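Local atomic coordinates of DNA mimic protein DMP12 (Neisseria meningitidis MC58, PDB entry 3W1O), a protein that mimics the shape and charge of DNA, binds the dimeric histone-like protein HU and partially prevents it from binding DNA, probably as a regulator. Residues F10-N15 and I25-K30; T36-T41 and K99-V104; A82-L87 and V104-I109. All coordinates share one frame; numbering follows the deposited sequence.

Contact 1: residues F10-N15 and I25-K30. With MG (magnesium ion), chain C.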
ATOM      1  N   PHE A  10      -1.710   2.935   2.339  1.00 15.95           N
ATOM      2  CA  PHE A  10      -1.209   3.891   3.299  1.00 17.53           C
ATOM      3  C   PHE A  10      -1.176   3.369   4.736  1.00 17.91           C
ATOM      4  O   PHE A  10      -1.788   2.302   5.032  1.00 19.24           O
ATOM      5  CB  PHE A  10      -2.066   5.182   3.255  1.00 16.52           C
ATOM      6  CG  PHE A  10      -3.424   5.057   3.931  1.00 18.82           C
ATOM      7  CD1 PHE A  10      -3.603   5.444   5.265  1.00 18.16           C
ATOM      8  CD2 PHE A  10      -4.503   4.521   3.232  1.00 20.23           C
ATOM      9  CE1 PHE A  10      -4.883   5.262   5.915  1.00 18.86           C
ATOM     10  CE2 PHE A  10      -5.753   4.363   3.863  1.00 21.02           C
ATOM     11  CZ  PHE A  10      -5.926   4.757   5.209  1.00 20.27           C
ATOM     12  N   CYS A  11      -0.508   4.149   5.598  1.00 19.57           N
ATOM     13  CA  CYS A  11      -0.711   4.032   7.048  1.00 20.47           C
ATOM     14  C   CYS A  11      -0.831   5.436   7.575  1.00 21.08           C
ATOM     15  O   CYS A  11      -0.576   6.408   6.856  1.00 20.57           O
ATOM     16  CB  CYS A  11       0.425   3.213   7.708  1.00 20.99           C
ATOM     17  SG  CYS A  11       2.031   4.024   7.597  1.00 22.18           S
ATOM     18  N   LEU A  12      -1.339   5.572   8.800  1.00 20.86           N
ATOM     19  CA  LEU A  12      -1.332   6.825   9.472  1.00 22.12           C
ATOM     20  C   LEU A  12       0.096   7.228   9.812  1.00 23.53           C
ATOM     21  O   LEU A  12       0.989   6.370  10.016  1.00 22.66           O
ATOM     22  CB  LEU A  12      -2.121   6.731  10.756  1.00 22.25           C
ATOM     23  CG  LEU A  12      -3.578   6.358  10.529  1.00 22.72           C
ATOM     24  CD1 LEU A  12      -4.436   6.438  11.824  1.00 22.41           C
ATOM     25  CD2 LEU A  12      -4.154   7.257   9.465  1.00 26.85           C
ATOM     26  N   LYS A  13       0.278   8.527   9.912  1.00 24.67           N
ATOM     27  CA  LYS A  13       1.502   9.083  10.459  1.00 26.86           C
ATOM     28  C   LYS A  13       1.683   8.794  11.944  1.00 28.20           C
ATOM     29  O   LYS A  13       0.715   8.609  12.664  1.00 27.76           O
ATOM     30  CB  LYS A  13       1.464  10.584  10.306  1.00 28.51           C
ATOM     31  CG  LYS A  13       1.892  11.010   8.948  1.00 30.40           C
ATOM     32  CD  LYS A  13       1.535  12.454   8.781  1.00 38.57           C
ATOM     33  CE  LYS A  13       2.440  13.118   7.817  1.00 41.30           C
ATOM     34  NZ  LYS A  13       2.234  14.582   8.066  1.00 42.76           N
ATOM     35  N   ASP A  14       2.941   8.825  12.359  1.00 29.53           N
ATOM     36  CA  ASP A  14       3.377   8.658  13.735  1.00 32.71           C
ATOM     37  C   ASP A  14       2.448   9.358  14.728  1.00 34.35           C
ATOM     38  O   ASP A  14       1.951   8.733  15.669  1.00 36.17           O
ATOM     39  CB  ASP A  14       4.822   9.155  13.877  1.00 33.32           C
ATOM     40  CG  ASP A  14       5.349   9.038  15.301  1.00 38.11           C
ATOM     41  OD1 ASP A  14       4.809   8.206  16.072  1.00 38.36           O
ATOM     42  OD2 ASP A  14       6.308   9.776  15.626  1.00 42.81           O
ATOM     43  N   ASN A  15       2.151  10.629  14.560  1.00 35.37           N
ATOM     44  CA  ASN A  15       1.392  11.153  15.716  1.00 38.08           C
ATOM     45  C   ASN A  15      -0.083  11.422  15.439  1.00 37.63           C
ATOM     46  O   ASN A  15      -0.671  12.363  15.940  1.00 38.76           O
ATOM     47  CB  ASN A  15       2.164  12.239  16.502  1.00 39.26           C
ATOM     48  CG  ASN A  15       3.186  11.625  17.540  1.00 42.29           C
ATOM     49  OD1 ASN A  15       2.847  10.742  18.347  1.00 46.16           O
ATOM     50  ND2 ASN A  15       4.426  12.124  17.522  1.00 45.33           N
ATOM     51  N   ILE A  25      -9.771   6.665   6.417  1.00 24.97           N
ATOM     52  CA  ILE A  25      -9.780   6.775   4.933  1.00 24.50           C
ATOM     53  C   ILE A  25      -9.874   8.250   4.533  1.00 24.56           C
ATOM     54  O   ILE A  25      -9.157   8.699   3.631  1.00 22.81           O
ATOM     55  CB  ILE A  25     -10.969   6.017   4.294  1.00 23.61           C
ATOM     56  CG1 ILE A  25     -10.916   4.528   4.663  1.00 24.11           C
ATOM     57  CG2 ILE A  25     -10.972   6.170   2.742  1.00 23.45           C
ATOM     58  CD1 ILE A  25      -9.646   3.805   4.157  1.00 24.40           C
ATOM     59  N   ASP A  26     -10.758   8.981   5.202  1.00 24.95           N
ATOM     60  CA  ASP A  26     -10.884  10.413   4.971  1.00 26.06           C
ATOM     61  C   ASP A  26      -9.542  11.103   5.205  1.00 24.79           C
ATOM     62  O   ASP A  26      -9.130  11.897   4.390  1.00 23.78           O
ATOM     63  CB  ASP A  26     -11.934  11.030   5.877  1.00 27.74           C
ATOM     64  CG  ASP A  26     -13.353  10.561   5.560  1.00 33.24           C
ATOM     65  OD1 ASP A  26     -13.632  10.040   4.441  1.00 36.64           O
ATOM     66  OD2 ASP A  26     -14.198  10.742   6.472  1.00 40.83           O
ATOM     67  N   TRP A  27      -8.856  10.758   6.295  1.00 24.53           N
ATOM     68  CA  TRP A  27      -7.534  11.298   6.593  1.00 23.27           C
ATOM     69  C   TRP A  27      -6.583  11.036   5.419  1.00 23.15           C
ATOM     70  O   TRP A  27      -5.886  11.968   4.984  1.00 23.36           O
ATOM     71  CB  TRP A  27      -6.959  10.723   7.885  1.00 24.07           C
ATOM     72  CG  TRP A  27      -5.607  11.256   8.220  1.00 23.31           C
ATOM     73  CD1 TRP A  27      -5.327  12.331   9.010  1.00 22.77           C
ATOM     74  CD2 TRP A  27      -4.335  10.716   7.792  1.00 20.62           C
ATOM     75  NE1 TRP A  27      -3.971  12.495   9.102  1.00 22.48           N
ATOM     76  CE2 TRP A  27      -3.335  11.533   8.355  1.00 22.22           C
ATOM     77  CE3 TRP A  27      -3.958   9.615   6.980  1.00 23.39           C
ATOM     78  CZ2 TRP A  27      -1.942  11.309   8.142  1.00 21.31           C
ATOM     79  CZ3 TRP A  27      -2.584   9.373   6.768  1.00 23.35           C
ATOM     80  CH2 TRP A  27      -1.594  10.227   7.333  1.00 24.83           C
ATOM     81  N   ALA A  28      -6.571   9.809   4.886  1.00 21.17           N
ATOM     82  CA  ALA A  28      -5.610   9.473   3.827  1.00 21.38           C
ATOM     83  C   ALA A  28      -5.868  10.347   2.584  1.00 22.02           C
ATOM     84  O   ALA A  28      -4.927  10.912   2.028  1.00 21.19           O
ATOM     85  CB  ALA A  28      -5.727   8.002   3.492  1.00 20.83           C
ATOM     86  N   TYR A  29      -7.142  10.449   2.180  1.00 22.69           N
ATOM     87  CA  TYR A  29      -7.482  11.246   0.979  1.00 24.59           C
ATOM     88  C   TYR A  29      -7.181  12.709   1.179  1.00 26.05           C
ATOM     89  O   TYR A  29      -6.888  13.412   0.201  1.00 26.72           O
ATOM     90  CB  TYR A  29      -8.947  11.052   0.564  1.00 24.18           C
ATOM     91  CG  TYR A  29      -9.129   9.787  -0.244  1.00 25.64           C
ATOM     92  CD1 TYR A  29      -8.519   9.636  -1.500  1.00 24.57           C
ATOM     93  CD2 TYR A  29      -9.885   8.728   0.253  1.00 24.72           C
ATOM     94  CE1 TYR A  29      -8.672   8.446  -2.244  1.00 27.84           C
ATOM     95  CE2 TYR A  29     -10.045   7.552  -0.479  1.00 25.65           C
ATOM     96  CZ  TYR A  29      -9.452   7.409  -1.715  1.00 26.37           C
ATOM     97  OH  TYR A  29      -9.611   6.216  -2.413  1.00 28.26           O
ATOM     98  N   LYS A  30      -7.248  13.157   2.438  1.00 24.76           N
ATOM     99  CA  LYS A  30      -6.846  14.531   2.816  1.00 26.99           C
ATOM    100  C   LYS A  30      -5.351  14.747   3.038  1.00 25.53           C
ATOM    101  O   LYS A  30      -4.920  15.895   3.208  1.00 25.29           O
ATOM    102  CB  LYS A  30      -7.557  14.961   4.109  1.00 26.72           C
ATOM    103  CG  LYS A  30      -9.040  15.269   3.883  1.00 33.15           C
ATOM    104  CD  LYS A  30      -9.809  15.167   5.204  1.00 38.75           C
ATOM    105  CE  LYS A  30      -9.852  16.503   5.913  1.00 43.63           C
ATOM    106  NZ  LYS A  30     -10.996  16.481   6.886  1.00 49.22           N
TER
HETATM  107 MG    MG C 800       4.671   6.662  17.651  1.00 52.01          MG
HETATM  108  O   HOH W   1       3.621   5.538  15.949  1.00 47.25           O
HETATM  109  O   HOH W   2       4.330   4.883  18.965  1.00 39.86           O
HETATM  110  O   HOH W   3       6.588   7.148  18.564  1.00 55.86           O
HETATM  111  O   HOH W   4       6.344   5.573  16.538  1.00 37.78           O
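Ala-28 sets its methyl squarely on the phenyl ring of Phe-10, CB lying 3.5 Å from the ring centroid and only 3° off the ring normal, a CH-pi contact over the face. The short alanine side chain lets the ring lie close on the helix, its plane 3.4 Å below Ala-28 CB. The CD1 methyl of Ile-25, one turn earlier, reaches the same ring at its edge and in its plane, with Phe-10 CE2 and Ile-25 CD1 3.9 Å apart. Phe-10 presents its face this way because CG sits between the backbone N and the carbonyl carbon (chi1 76°).

The two segments join the end of strand 7-10, and the loop leaving it, to helix 21-30, which packs on the antiparallel sheet; Ile-116 of the neighbouring strand touches both Phe-10 and Ile-25. Along the loop the indole of Trp-27 takes over. Leu-12 lays CD2 over one face near the rim, 3.4 Å from Trp-27 CE3, while Lys-13 passes the ring's edge at about a right angle, its CD 3.7 Å from Trp-27 CZ2. The methylenes of Lys-13 thus lie against the hydrocarbon rim at CZ2 and CH2. Just beyond, Asp-14 binds a magnesium ion through OD1 at 2.2 Å, and four waters also coordinate the metal.

Contact 2: residues T36-T41 and K99-V104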
ATOM      1  N   THR A  36       3.417   8.657   4.005  1.00 18.52           N
ATOM      2  CA  THR A  36       2.792   7.387   4.465  1.00 18.17           C
ATOM      3  C   THR A  36       1.640   6.986   3.560  1.00 19.56           C
ATOM      4  O   THR A  36       0.998   5.970   3.817  1.00 18.09           O
ATOM      5  CB  THR A  36       2.248   7.462   5.905  1.00 17.38           C
ATOM      6  OG1 THR A  36       1.151   8.404   5.971  1.00 18.00           O
ATOM      7  CG2 THR A  36       3.404   7.875   6.902  1.00 19.01           C
ATOM      8  N   VAL A  37       1.387   7.784   2.512  1.00 19.65           N
ATOM      9  CA  VAL A  37       0.242   7.548   1.645  1.00 21.08           C
ATOM     10  C   VAL A  37       0.763   7.385   0.241  1.00 22.08           C
ATOM     11  O   VAL A  37       1.528   8.253  -0.262  1.00 22.86           O
ATOM     12  CB  VAL A  37      -0.815   8.663   1.678  1.00 21.92           C
ATOM     13  CG1 VAL A  37      -1.877   8.414   0.564  1.00 24.22           C
ATOM     14  CG2 VAL A  37      -1.479   8.779   3.032  1.00 21.41           C
ATOM     15  N   VAL A  38       0.396   6.286  -0.408  1.00 20.70           N
ATOM     16  CA  VAL A  38       0.689   6.180  -1.829  1.00 21.28           C
ATOM     17  C   VAL A  38      -0.655   6.264  -2.580  1.00 22.19           C
ATOM     18  O   VAL A  38      -1.528   5.450  -2.363  1.00 20.04           O
ATOM     19  CB  VAL A  38       1.383   4.864  -2.180  1.00 22.31           C
ATOM     20  CG1 VAL A  38       1.731   4.836  -3.671  1.00 21.78           C
ATOM     21  CG2 VAL A  38       2.671   4.692  -1.346  1.00 24.12           C
ATOM     22  N   GLU A  39      -0.785   7.228  -3.486  1.00 20.47           N
ATOM     23  CA  GLU A  39      -1.953   7.338  -4.338  1.00 21.23           C
ATOM     24  C   GLU A  39      -1.593   6.698  -5.664  1.00 22.01           C
ATOM     25  O   GLU A  39      -0.540   7.008  -6.230  1.00 23.93           O
ATOM     26  CB  GLU A  39      -2.230   8.838  -4.548  1.00 22.90           C
ATOM     27  CG  GLU A  39      -3.374   9.135  -5.466  1.00 26.59           C
ATOM     28  CD  GLU A  39      -3.499  10.627  -5.706  1.00 29.62           C
ATOM     29  OE1 GLU A  39      -2.458  11.323  -5.856  1.00 31.25           O
ATOM     30  OE2 GLU A  39      -4.651  11.073  -5.746  1.00 30.26           O
ATOM     31  N   ILE A  40      -2.453   5.821  -6.183  1.00 20.19           N
ATOM     32  CA  ILE A  40      -2.109   5.039  -7.352  1.00 19.88           C
ATOM     33  C   ILE A  40      -3.189   5.239  -8.393  1.00 20.32           C
ATOM     34  O   ILE A  40      -4.334   4.917  -8.139  1.00 20.33           O
ATOM     35  CB  ILE A  40      -1.974   3.556  -7.025  1.00 20.26           C
ATOM     36  CG1 ILE A  40      -0.989   3.397  -5.875  1.00 19.09           C
ATOM     37  CG2 ILE A  40      -1.441   2.756  -8.265  1.00 20.84           C
ATOM     38  CD1 ILE A  40      -0.719   1.917  -5.443  1.00 23.60           C
ATOM     39  N   THR A  41      -2.810   5.700  -9.585  1.00 19.37           N
ATOM     40  CA  THR A  41      -3.835   6.030 -10.553  1.00 21.36           C
ATOM     41  C   THR A  41      -4.239   4.798 -11.357  1.00 21.60           C
ATOM     42  O   THR A  41      -3.545   3.792 -11.361  1.00 19.24           O
ATOM     43  CB  THR A  41      -3.303   7.078 -11.528  1.00 22.10           C
ATOM     44  OG1 THR A  41      -2.207   6.502 -12.244  1.00 21.83           O
ATOM     45  CG2 THR A  41      -2.824   8.297 -10.750  1.00 24.12           C
ATOM     46  N   LYS A  99       9.173   1.834  -4.896  1.00 17.81           N
ATOM     47  CA  LYS A  99       9.858   2.466  -3.795  1.00 19.30           C
ATOM     48  C   LYS A  99       8.886   3.136  -2.835  1.00 19.62           C
ATOM     49  O   LYS A  99       9.096   3.113  -1.621  1.00 20.83           O
ATOM     50  CB  LYS A  99      10.867   3.530  -4.268  1.00 18.49           C
ATOM     51  CG  LYS A  99      12.125   2.940  -4.978  1.00 20.39           C
ATOM     52  CD  LYS A  99      12.980   4.096  -5.588  1.00 18.05           C
ATOM     53  CE  LYS A  99      13.395   5.069  -4.465  1.00 20.51           C
ATOM     54  NZ  LYS A  99      14.475   5.882  -5.012  1.00 18.17           N
ATOM     55  N   ASN A 100       7.868   3.776  -3.396  1.00 20.41           N
ATOM     56  CA  ASN A 100       6.920   4.465  -2.581  1.00 20.67           C
ATOM     57  C   ASN A 100       6.116   3.482  -1.712  1.00 20.08           C
ATOM     58  O   ASN A 100       5.813   3.794  -0.561  1.00 19.85           O
ATOM     59  CB  ASN A 100       6.006   5.307  -3.450  1.00 20.67           C
ATOM     60  CG  ASN A 100       6.715   6.542  -3.982  1.00 23.50           C
ATOM     61  OD1 ASN A 100       7.693   6.986  -3.384  1.00 27.69           O
ATOM     62  ND2 ASN A 100       6.256   7.058  -5.094  1.00 24.44           N
ATOM     63  N   ILE A 101       5.757   2.341  -2.290  1.00 17.97           N
ATOM     64  CA  ILE A 101       4.990   1.341  -1.517  1.00 18.93           C
ATOM     65  C   ILE A 101       5.915   0.794  -0.450  1.00 18.68           C
ATOM     66  O   ILE A 101       5.553   0.751   0.735  1.00 17.76           O
ATOM     67  CB  ILE A 101       4.458   0.200  -2.415  1.00 18.51           C
ATOM     68  CG1 ILE A 101       3.344   0.743  -3.302  1.00 20.72           C
ATOM     69  CG2 ILE A 101       3.907  -0.949  -1.551  1.00 20.93           C
ATOM     70  CD1 ILE A 101       2.886  -0.269  -4.404  1.00 18.44           C
ATOM     71  N   ILE A 102       7.152   0.500  -0.842  1.00 17.52           N
ATOM     72  CA  ILE A 102       8.142   0.019   0.144  1.00 18.83           C
ATOM     73  C   ILE A 102       8.278   0.979   1.323  1.00 19.04           C
ATOM     74  O   ILE A 102       8.373   0.570   2.509  1.00 19.10           O
ATOM     75  CB  ILE A 102       9.505  -0.265  -0.524  1.00 19.64           C
ATOM     76  CG1 ILE A 102       9.444  -1.535  -1.379  1.00 19.26           C
ATOM     77  CG2 ILE A 102      10.606  -0.382   0.544  1.00 19.79           C
ATOM     78  CD1 ILE A 102      10.698  -1.668  -2.343  1.00 19.85           C
ATOM     79  N   HIS A 103       8.258   2.269   1.013  1.00 19.07           N
ATOM     80  CA  HIS A 103       8.461   3.235   2.063  1.00 20.75           C
ATOM     81  C   HIS A 103       7.327   3.241   3.083  1.00 21.42           C
ATOM     82  O   HIS A 103       7.563   3.422   4.301  1.00 20.88           O
ATOM     83  CB  HIS A 103       8.562   4.643   1.502  1.00 21.44           C
ATOM     84  CG  HIS A 103       8.975   5.617   2.541  1.00 25.29           C
ATOM     85  ND1 HIS A 103      10.245   5.612   3.085  1.00 27.61           N
ATOM     86  CD2 HIS A 103       8.266   6.545   3.228  1.00 25.57           C
ATOM     87  CE1 HIS A 103      10.314   6.538   4.027  1.00 28.99           C
ATOM     88  NE2 HIS A 103       9.127   7.120   4.133  1.00 27.52           N
ATOM     89  N   VAL A 104       6.090   3.148   2.580  1.00 20.16           N
ATOM     90  CA  VAL A 104       4.935   3.020   3.493  1.00 19.82           C
ATOM     91  C   VAL A 104       5.092   1.810   4.375  1.00 19.19           C
ATOM     92  O   VAL A 104       4.878   1.881   5.576  1.00 20.23           O
ATOM     93  CB  VAL A 104       3.626   2.872   2.715  1.00 19.35           C
ATOM     94  CG1 VAL A 104       2.429   2.606   3.744  1.00 18.62           C
ATOM     95  CG2 VAL A 104       3.414   4.200   1.946  1.00 20.50           C
TER
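Val-38 points from strand 37-40 toward residues 99-104 of helix 96-111 and makes most of the contact with one methyl, CG2. That methyl stands anti to the carbonyl carbon of its own residue, beside the backbone N, and from there it meets two partners at once: the carbonyl oxygen of Asn-100, 3.4 Å from Val-38 CG2, and the CG2 methyl of Val-104, also 3.4 Å from Val-38 CG2. The second spacing is tighter than usual for two methyl carbons. The compact, beta-branched side chain of valine is consistent with the short spacing and suits a strand.

Val-104 likewise points toward the strand. Its CG2 touches both Val-38 and, just before the strand begins, the carbonyl oxygen of Thr-36, 3.5 Å from Val-104 CG2. Thr-36 offers this backbone atom to the helix, while its hydroxyl is bonded to Ser-34 and to the Cys-11 carbonyl. Farther along, Ile-40 CD1 reaches Ile-101 CD1 at 4.3 Å, and Ile-9 of the adjacent strand touches both isoleucines. The axes of 37-40 and 99-104 run roughly antiparallel (147°) and approach to 8.2 Å, so this part of helix 96-111 lies along an outermost strand of the sheet. With branched aliphatic side chains meeting one another and backbone carbonyls, the attachment probably rests on close fit and the burial of apolar surface rather than on directional polar bonds.

Contact 3: residues A82-L87 and V104-I109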
ATOM      1  N   ALA A  82       6.651  -9.401   4.810  1.00 24.82           N
ATOM      2  CA  ALA A  82       6.687 -10.361   3.691  1.00 24.59           C
ATOM      3  C   ALA A  82       6.507  -9.647   2.325  1.00 24.29           C
ATOM      4  O   ALA A  82       7.186  -9.976   1.364  1.00 24.23           O
ATOM      5  CB  ALA A  82       5.615 -11.408   3.862  1.00 24.35           C
ATOM      6  N   VAL A  83       5.576  -8.699   2.248  1.00 23.74           N
ATOM      7  CA  VAL A  83       5.369  -7.965   0.985  1.00 24.38           C
ATOM      8  C   VAL A  83       6.583  -7.102   0.713  1.00 24.06           C
ATOM      9  O   VAL A  83       7.076  -7.032  -0.440  1.00 24.71           O
ATOM     10  CB  VAL A  83       4.076  -7.100   1.025  1.00 24.92           C
ATOM     11  CG1 VAL A  83       3.983  -6.181  -0.230  1.00 26.93           C
ATOM     12  CG2 VAL A  83       2.855  -8.045   1.027  1.00 24.43           C
ATOM     13  N   LYS A  84       7.099  -6.462   1.761  1.00 23.87           N
ATOM     14  CA  LYS A  84       8.265  -5.605   1.606  1.00 24.86           C
ATOM     15  C   LYS A  84       9.451  -6.372   1.018  1.00 26.56           C
ATOM     16  O   LYS A  84      10.149  -5.873   0.128  1.00 24.76           O
ATOM     17  CB  LYS A  84       8.653  -4.952   2.910  1.00 23.27           C
ATOM     18  CG  LYS A  84       9.876  -4.085   2.767  1.00 25.27           C
ATOM     19  CD  LYS A  84      10.031  -3.193   3.938  1.00 28.47           C
ATOM     20  CE  LYS A  84      10.345  -3.977   5.203  1.00 33.70           C
ATOM     21  NZ  LYS A  84      11.707  -4.568   5.132  1.00 35.56           N
ATOM     22  N   GLU A  85       9.680  -7.587   1.539  1.00 28.35           N
ATOM     23  CA  GLU A  85      10.731  -8.455   1.014  1.00 31.34           C
ATOM     24  C   GLU A  85      10.501  -8.756  -0.460  1.00 30.71           C
ATOM     25  O   GLU A  85      11.456  -8.647  -1.232  1.00 32.25           O
ATOM     26  CB  GLU A  85      10.826  -9.766   1.803  1.00 31.66           C
ATOM     27  CG  GLU A  85      12.218 -10.417   1.762  1.00 40.42           C
ATOM     28  CD  GLU A  85      13.301  -9.508   2.371  1.00 47.79           C
ATOM     29  OE1 GLU A  85      13.064  -8.954   3.477  1.00 53.70           O
ATOM     30  OE2 GLU A  85      14.379  -9.330   1.743  1.00 51.27           O
ATOM     31  N   LYS A  86       9.275  -9.150  -0.832  1.00 29.81           N
ATOM     32  CA  LYS A  86       8.914  -9.484  -2.230  1.00 30.02           C
ATOM     33  C   LYS A  86       9.265  -8.287  -3.134  1.00 28.33           C
ATOM     34  O   LYS A  86       9.857  -8.427  -4.217  1.00 27.34           O
ATOM     35  CB  LYS A  86       7.421  -9.778  -2.398  1.00 29.72           C
ATOM     36  CG  LYS A  86       6.884 -11.075  -1.839  1.00 34.20           C
ATOM     37  CD  LYS A  86       7.113 -12.227  -2.789  1.00 39.98           C
ATOM     38  CE  LYS A  86       6.941 -13.550  -2.055  1.00 42.17           C
ATOM     39  NZ  LYS A  86       7.172 -14.657  -3.034  1.00 47.48           N
ATOM     40  N   LEU A  87       8.876  -7.102  -2.689  1.00 26.09           N
ATOM     41  CA  LEU A  87       9.129  -5.929  -3.537  1.00 25.34           C
ATOM     42  C   LEU A  87      10.609  -5.559  -3.645  1.00 26.42           C
ATOM     43  O   LEU A  87      11.064  -5.161  -4.715  1.00 26.92           O
ATOM     44  CB  LEU A  87       8.327  -4.728  -3.054  1.00 24.10           C
ATOM     45  CG  LEU A  87       6.805  -4.881  -3.038  1.00 24.48           C
ATOM     46  CD1 LEU A  87       6.122  -3.574  -2.651  1.00 24.83           C
ATOM     47  CD2 LEU A  87       6.315  -5.292  -4.364  1.00 27.02           C
ATOM     48  N   VAL A 104       6.090   3.148   2.580  1.00 20.16           N
ATOM     49  CA  VAL A 104       4.935   3.020   3.493  1.00 19.82           C
ATOM     50  C   VAL A 104       5.092   1.810   4.375  1.00 19.19           C
ATOM     51  O   VAL A 104       4.878   1.881   5.576  1.00 20.23           O
ATOM     52  CB  VAL A 104       3.626   2.872   2.715  1.00 19.35           C
ATOM     53  CG1 VAL A 104       2.429   2.606   3.744  1.00 18.62           C
ATOM     54  CG2 VAL A 104       3.414   4.200   1.946  1.00 20.50           C
ATOM     55  N   LEU A 105       5.504   0.713   3.784  1.00 19.47           N
ATOM     56  CA  LEU A 105       5.715  -0.521   4.552  1.00 20.52           C
ATOM     57  C   LEU A 105       6.788  -0.324   5.648  1.00 21.14           C
ATOM     58  O   LEU A 105       6.573  -0.640   6.825  1.00 21.57           O
ATOM     59  CB  LEU A 105       6.065  -1.688   3.614  1.00 18.91           C
ATOM     60  CG  LEU A 105       5.027  -1.985   2.504  1.00 20.93           C
ATOM     61  CD1 LEU A 105       5.516  -3.146   1.645  1.00 22.68           C
ATOM     62  CD2 LEU A 105       3.615  -2.254   3.084  1.00 22.20           C
ATOM     63  N   GLU A 106       7.921   0.244   5.280  1.00 21.52           N
ATOM     64  CA  GLU A 106       8.972   0.531   6.281  1.00 22.04           C
ATOM     65  C   GLU A 106       8.487   1.433   7.395  1.00 22.17           C
ATOM     66  O   GLU A 106       8.789   1.195   8.590  1.00 22.52           O
ATOM     67  CB  GLU A 106      10.210   1.149   5.588  1.00 22.83           C
ATOM     68  CG  GLU A 106      10.888   0.151   4.694  1.00 23.40           C
ATOM     69  CD  GLU A 106      12.122   0.677   3.998  1.00 29.46           C
ATOM     70  OE1 GLU A 106      12.329   1.899   4.022  1.00 28.76           O
ATOM     71  OE2 GLU A 106      12.870  -0.145   3.410  1.00 32.05           O
ATOM     72  N   TYR A 107       7.728   2.467   7.037  1.00 19.98           N
ATOM     73  CA  TYR A 107       7.267   3.408   8.013  1.00 20.68           C
ATOM     74  C   TYR A 107       6.333   2.671   8.991  1.00 20.34           C
ATOM     75  O   TYR A 107       6.311   2.958  10.209  1.00 21.52           O
ATOM     76  CB  TYR A 107       6.483   4.523   7.335  1.00 19.39           C
ATOM     77  CG  TYR A 107       6.097   5.673   8.220  1.00 20.32           C
ATOM     78  CD1 TYR A 107       6.792   6.874   8.196  1.00 22.05           C
ATOM     79  CD2 TYR A 107       4.988   5.577   9.075  1.00 22.20           C
ATOM     80  CE1 TYR A 107       6.414   7.978   9.002  1.00 22.62           C
ATOM     81  CE2 TYR A 107       4.646   6.649   9.905  1.00 21.93           C
ATOM     82  CZ  TYR A 107       5.322   7.829   9.849  1.00 22.88           C
ATOM     83  OH  TYR A 107       4.930   8.852  10.665  1.00 25.13           O
ATOM     84  N   ALA A 108       5.505   1.803   8.453  1.00 21.81           N
ATOM     85  CA  ALA A 108       4.482   1.123   9.270  1.00 21.88           C
ATOM     86  C   ALA A 108       5.190   0.168  10.202  1.00 23.46           C
ATOM     87  O   ALA A 108       4.760  -0.010  11.331  1.00 24.53           O
ATOM     88  CB  ALA A 108       3.511   0.346   8.389  1.00 21.54           C
ATOM     89  N   ILE A 109       6.235  -0.477   9.697  1.00 23.82           N
ATOM     90  CA  ILE A 109       7.060  -1.337  10.573  1.00 24.95           C
ATOM     91  C   ILE A 109       7.652  -0.500  11.670  1.00 25.34           C
ATOM     92  O   ILE A 109       7.494  -0.825  12.860  1.00 24.52           O
ATOM     93  CB  ILE A 109       8.162  -2.090   9.840  1.00 24.30           C
ATOM     94  CG1 ILE A 109       7.587  -3.146   8.904  1.00 24.34           C
ATOM     95  CG2 ILE A 109       9.109  -2.779  10.841  1.00 26.27           C
ATOM     96  CD1 ILE A 109       6.611  -4.091   9.592  1.00 31.24           C
TER
HETATM   97  O   HOH W   5      13.624  -2.393   4.720  1.00 42.22           O
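Leu-105 has its CG anti to the carbonyl carbon (chi1 -57°) and its next bond extended, an arrangement that carries CD1 out across the gap to helix 82-87. There the methyl settles against the backbone and first side-chain carbon of Lys-84, 3.7 Å from Lys-84 N and 3.8 Å from Lys-84 CB. The same CD1 meets Val-83 CG1 at 3.9 Å, the two side chains crossing at about a right angle, and approaches Leu-87 CD1 more loosely. Leucine is long enough for this single methyl to reach in among Val-83, Lys-84 and Leu-87.

In Lys-84 the first two torsions are extended and carry CD across to Glu-106, 3.5 Å from Glu-106 CG, so the aliphatic portions pack first. Bends at chi3 and chi4 then place NZ within reach of a bridging water. The charged ends themselves stay apart, Lys-84 NZ and Glu-106 OE2 being separated by 4.9 Å; the water accepts from the ammonium at 2.9 Å from Lys-84 NZ and donates to the carboxylate. Lysine and glutamate thus serve with both hydrocarbon and polar parts at a partly exposed margin, while Leu-105 occupies the buried side, where it also touches Ile-80. Segments 82-87 and 104-109 run roughly antiparallel (146°, axes 10.1 Å apart at closest approach), making helices 77-88 and 96-111 an antiparallel helix pair with an apolar inner seam and a water-bridged lysine and glutamate at its edge.

From the N terminus, contact 1 closes the short loop between the end of strand 7-10 and helix 21-30, and it is complete before the chain enters strand 37-40. Contact 2 then opens and spans helices 42-51, 53-61 and 77-88 and strand 72-75 before residues 99-104 close it. Within that long span residues 82-87 open contact 3, which closes on 104-109 after contact 2 has reached its partner, so the two cross and share Val-104. Helix 96-111 is therefore held by an outer strand of the sheet and by helix 77-88. Trp-27 packs on Thr-36 between contacts 1 and 2, Leu-87 on Ile-101 and Ile-102 between contacts 2 and 3, and Tyr-107 probably hydrogen-bonds Asp-14 N.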